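Local coordinates for putative uncharacterized protein TCIL3000_10_9440 (Trypanosoma congolense, PDB 5KMX), which is of unknown biochemical function but, as an insect-stage surface antigen with a bilobed ectodomain related to PSSA-2, may act as a sensor at the trypanosome membrane, at residues A[44-47]-A[51-54]; A[76-79]-A[83-86]. All coordinates share one frame; numbering follows the deposited sequence.

How the contacts relate
Read from the N terminus, the two contacts belong to two different beta hairpins, one after the other along the chain. Contact 1 closes first, returning the end of strand 36-45 onto the start of strand 53-63 after a short loop. Contact 2 repeats the manoeuvre further on, where strand 72-79 turns back into the long strand 85-100. The two loops neither nest nor cross, because contact 1 is complete before contact 2 opens. Both hairpins belong to the same mixed sheet, yet the contact centres lie about 28 Å apart. Side chains of contact 1 pack on helices 11-20 and 208-216, whereas contact 2 lies beside strands 31-33 and 169-172.

Contact 1: A[44-47]-A[51-54]; sequences TLNV and KSIP
Ser52 and Thr44 meet beside the turn of a beta hairpin, where strand 36-45 ends and the chain comes back as strand 53-63. Ser52 sits just ahead of the returning strand, and its CB passes CG2 of Thr44 at 4.1 Å, a light contact on the exposed side. Ile53 then contributes the largest share. Its backbone makes an antiparallel hydrogen-bonded pair with Leu45: Leu45 N gives a bond of 2.6 Å to Ile53 O, while the return bond from Ile53 N to Leu45 O is weak. Ile53 O also receives a CA-H contact from Thr44. On the face these two residues share, CB of Leu45 and CB of Ile53 stand 3.9 Å apart; Leu45 rests on Phe209 and Phe212 of helix 208-216, and Ile53 reaches Phe14 and Val18 of helix 11-20. The extended side chain of Ile53, with chi2 at 175°, carries CD1 past the carbonyl of Leu45 to CG1 of Val47, the two side chains meeting at a slant; the fit is tight, though its exact closeness is doubtful. Pro54 closes the walk as a non-hydrogen-bonded partner of Thr44, its ring staying away from segment 44-47 while Pro54 CA lies 4.8 Å from Thr44 CA.

Contact 2: A[76-79]-A[83-86]; sequences VVNI and QPFT
Val77 and Phe85 form the tight part of this contact, at the turn of a beta hairpin in which strand 72-79 runs back into strand 85-100, and they show how the closest side-chain packing can gather on one face. Their side chains lie next to each other and point the same way. With CG between the backbone N and the carbonyl carbon (chi1 64°), the Phe85 ring lies alongside Val77, whose CG2 stands over one ring face, displaced toward the rim. This CH-pi contact places CG2 3.9 Å from the ring centroid, with its closest approach at CZ, while CG1 of the same valine reaches CE1 at 3.7 Å. Phe33 of strand 31-33 also touches Val77, and Glu172 of strand 169-172 touches Phe85.

The other side is looser. Val76 and Thr86, a non-hydrogen-bonded pair, come no closer than 4.4 Å, between CG1 and OG1. Nearer the turn, exposed Asn78 leans its OD1 to within 3.3 Å of CB of Pro84, the two side chains meeting at a slant.

Beneath both parts the backbone pairing is uneven: Val77 N meets Phe85 O at 2.8 Å, but Phe85 N to Val77 O is weak. The chemistry thus implies that this end of the hairpin is joined by one firm and one weak backbone bond and by apolar packing on its buried face, with a looser mixture of polar and apolar groups on the exposed side.

Contact 1: A[44-47]-A[51-54]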
loop_
_atom_site.group_PDB
_atom_site.type_symbol
_atom_site.label_atom_id
_atom_site.label_comp_id
_atom_site.label_asym_id
_atom_site.label_seq_id
_atom_site.Cartn_x
_atom_site.Cartn_y
_atom_site.Cartn_z
ATOM N N THR A 44 -5.988 15.214 -4.625
ATOM C CA THR A 44 -5.376 15.377 -5.938
ATOM C C THR A 44 -4.082 14.581 -6.067
ATOM O O THR A 44 -3.311 14.468 -5.115
ATOM C CB THR A 44 -5.077 16.855 -6.238
ATOM O OG1 THR A 44 -4.266 17.406 -5.191
ATOM C CG2 THR A 44 -6.369 17.649 -6.351
ATOM N N LEU A 45 -3.859 14.035 -7.260
ATOM C CA LEU A 45 -2.643 13.296 -7.570
ATOM C C LEU A 45 -1.730 14.170 -8.427
ATOM O O LEU A 45 -2.052 14.473 -9.576
ATOM C CB LEU A 45 -2.980 11.991 -8.296
ATOM C CG LEU A 45 -2.118 10.761 -8.008
ATOM C CD1 LEU A 45 -2.270 10.311 -6.564
ATOM C CD2 LEU A 45 -2.490 9.634 -8.962
ATOM N N ASN A 46 -0.598 14.579 -7.861
ATOM C CA ASN A 46 0.327 15.477 -8.548
ATOM C C ASN A 46 1.429 14.726 -9.288
ATOM O O ASN A 46 2.387 14.249 -8.679
ATOM C CB ASN A 46 0.950 16.459 -7.555
ATOM C CG ASN A 46 0.147 17.740 -7.424
ATOM O OD1 ASN A 46 0.274 18.647 -8.245
ATOM N ND2 ASN A 46 -0.684 17.819 -6.391
ATOM N N VAL A 47 1.274 14.627 -10.606
ATOM C CA VAL A 47 2.254 13.981 -11.471
ATOM C C VAL A 47 2.667 14.961 -12.574
ATOM O O VAL A 47 1.811 15.639 -13.147
ATOM C CB VAL A 47 1.689 12.676 -12.087
ATOM C CG1 VAL A 47 0.290 12.902 -12.641
ATOM C CG2 VAL A 47 2.618 12.124 -13.162
ATOM N N LYS A 51 -2.529 18.190 -15.356
ATOM C CA LYS A 51 -3.332 19.010 -14.461
ATOM C C LYS A 51 -3.662 18.163 -13.238
ATOM O O LYS A 51 -3.579 16.935 -13.297
ATOM C CB LYS A 51 -4.604 19.502 -15.156
ATOM C CG LYS A 51 -4.351 20.575 -16.207
ATOM C CD LYS A 51 -5.629 20.994 -16.921
ATOM C CE LYS A 51 -5.977 20.048 -18.062
ATOM N NZ LYS A 51 -7.121 20.552 -18.874
ATOM N N SER A 52 -4.025 18.809 -12.134
ATOM C CA SER A 52 -4.298 18.101 -10.884
ATOM C C SER A 52 -5.302 16.965 -11.088
ATOM O O SER A 52 -6.442 17.190 -11.490
ATOM C CB SER A 52 -4.813 19.072 -9.823
ATOM O OG SER A 52 -3.787 19.954 -9.403
ATOM N N ILE A 53 -4.858 15.743 -10.806
ATOM C CA ILE A 53 -5.654 14.544 -11.062
ATOM C C ILE A 53 -6.494 14.163 -9.845
ATOM O O ILE A 53 -5.964 14.053 -8.741
ATOM C CB ILE A 53 -4.753 13.351 -11.437
ATOM C CG1 ILE A 53 -3.916 13.691 -12.671
ATOM C CG2 ILE A 53 -5.594 12.092 -11.672
ATOM C CD1 ILE A 53 -2.923 12.624 -13.052
ATOM N N PRO A 54 -7.803 13.936 -10.043
ATOM C CA PRO A 54 -8.671 13.605 -8.909
ATOM C C PRO A 54 -8.561 12.147 -8.461
ATOM O O PRO A 54 -8.779 11.246 -9.268
ATOM C CB PRO A 54 -10.069 13.889 -9.455
ATOM C CG PRO A 54 -9.956 13.589 -10.909
ATOM C CD PRO A 54 -8.559 13.988 -11.310
#

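Contact 2: A[76-79]-A[83-86]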
loop_
_atom_site.group_PDB
_atom_site.type_symbol
_atom_site.label_atom_id
_atom_site.label_comp_id
_atom_site.label_asym_id
_atom_site.label_seq_id
_atom_site.Cartn_x
_atom_site.Cartn_y
_atom_site.Cartn_z
ATOM N N VAL A 76 -14.031 -5.278 9.006
ATOM C CA VAL A 76 -15.313 -5.533 8.360
ATOM C C VAL A 76 -15.739 -4.291 7.587
ATOM O O VAL A 76 -15.915 -3.222 8.168
ATOM C CB VAL A 76 -16.401 -5.911 9.383
ATOM C CG1 VAL A 76 -17.663 -6.362 8.675
ATOM C CG2 VAL A 76 -15.899 -7.008 10.315
ATOM N N VAL A 77 -15.907 -4.442 6.277
ATOM C CA VAL A 77 -16.199 -3.313 5.401
ATOM C C VAL A 77 -17.689 -3.233 5.086
ATOM O O VAL A 77 -18.216 -4.051 4.333
ATOM C CB VAL A 77 -15.404 -3.409 4.085
ATOM C CG1 VAL A 77 -15.636 -2.172 3.223
ATOM C CG2 VAL A 77 -13.919 -3.577 4.376
ATOM N N ASN A 78 -18.353 -2.237 5.666
ATOM C CA ASN A 78 -19.771 -1.994 5.425
ATOM C C ASN A 78 -19.996 -0.612 4.820
ATOM O O ASN A 78 -20.447 0.310 5.501
ATOM C CB ASN A 78 -20.564 -2.135 6.726
ATOM C CG ASN A 78 -20.705 -3.579 7.169
ATOM O OD1 ASN A 78 -21.154 -4.434 6.405
ATOM N ND2 ASN A 78 -20.315 -3.861 8.408
ATOM N N ILE A 79 -19.677 -0.484 3.535
ATOM C CA ILE A 79 -19.780 0.783 2.821
ATOM C C ILE A 79 -20.937 0.744 1.824
ATOM O O ILE A 79 -21.143 -0.263 1.144
ATOM C CB ILE A 79 -18.467 1.107 2.078
ATOM C CG1 ILE A 79 -17.299 1.197 3.064
ATOM C CG2 ILE A 79 -18.598 2.399 1.285
ATOM C CD1 ILE A 79 -17.451 2.281 4.121
ATOM N N GLN A 83 -20.881 -4.249 -1.827
ATOM C CA GLN A 83 -21.223 -5.514 -1.196
ATOM C C GLN A 83 -20.228 -5.776 -0.071
ATOM O O GLN A 83 -19.025 -5.871 -0.321
ATOM C CB GLN A 83 -21.215 -6.654 -2.214
ATOM C CG GLN A 83 -22.315 -6.545 -3.266
ATOM C CD GLN A 83 -22.267 -7.650 -4.311
ATOM O OE1 GLN A 83 -22.979 -7.591 -5.314
ATOM N NE2 GLN A 83 -21.433 -8.663 -4.081
ATOM N N PRO A 84 -20.723 -5.897 1.173
ATOM C CA PRO A 84 -19.802 -5.942 2.313
ATOM C C PRO A 84 -18.885 -7.155 2.296
ATOM O O PRO A 84 -19.219 -8.179 1.704
ATOM C CB PRO A 84 -20.746 -5.982 3.521
ATOM C CG PRO A 84 -21.986 -6.615 3.003
ATOM C CD PRO A 84 -22.121 -6.102 1.595
ATOM N N PHE A 85 -17.729 -7.021 2.937
ATOM C CA PHE A 85 -16.756 -8.099 3.004
ATOM C C PHE A 85 -15.847 -7.906 4.207
ATOM O O PHE A 85 -15.859 -6.851 4.839
ATOM C CB PHE A 85 -15.932 -8.166 1.714
ATOM C CG PHE A 85 -15.088 -6.947 1.461
ATOM C CD1 PHE A 85 -15.637 -5.813 0.883
ATOM C CD2 PHE A 85 -13.741 -6.941 1.788
ATOM C CE1 PHE A 85 -14.859 -4.693 0.643
ATOM C CE2 PHE A 85 -12.959 -5.823 1.553
ATOM C CZ PHE A 85 -13.519 -4.699 0.979
ATOM N N THR A 86 -15.076 -8.941 4.524
ATOM C CA THR A 86 -14.120 -8.890 5.623
ATOM C C THR A 86 -12.713 -9.059 5.073
ATOM O O THR A 86 -12.505 -9.792 4.108
ATOM C CB THR A 86 -14.393 -9.986 6.672
ATOM O OG1 THR A 86 -15.770 -9.946 7.065
ATOM C CG2 THR A 86 -13.509 -9.792 7.899
#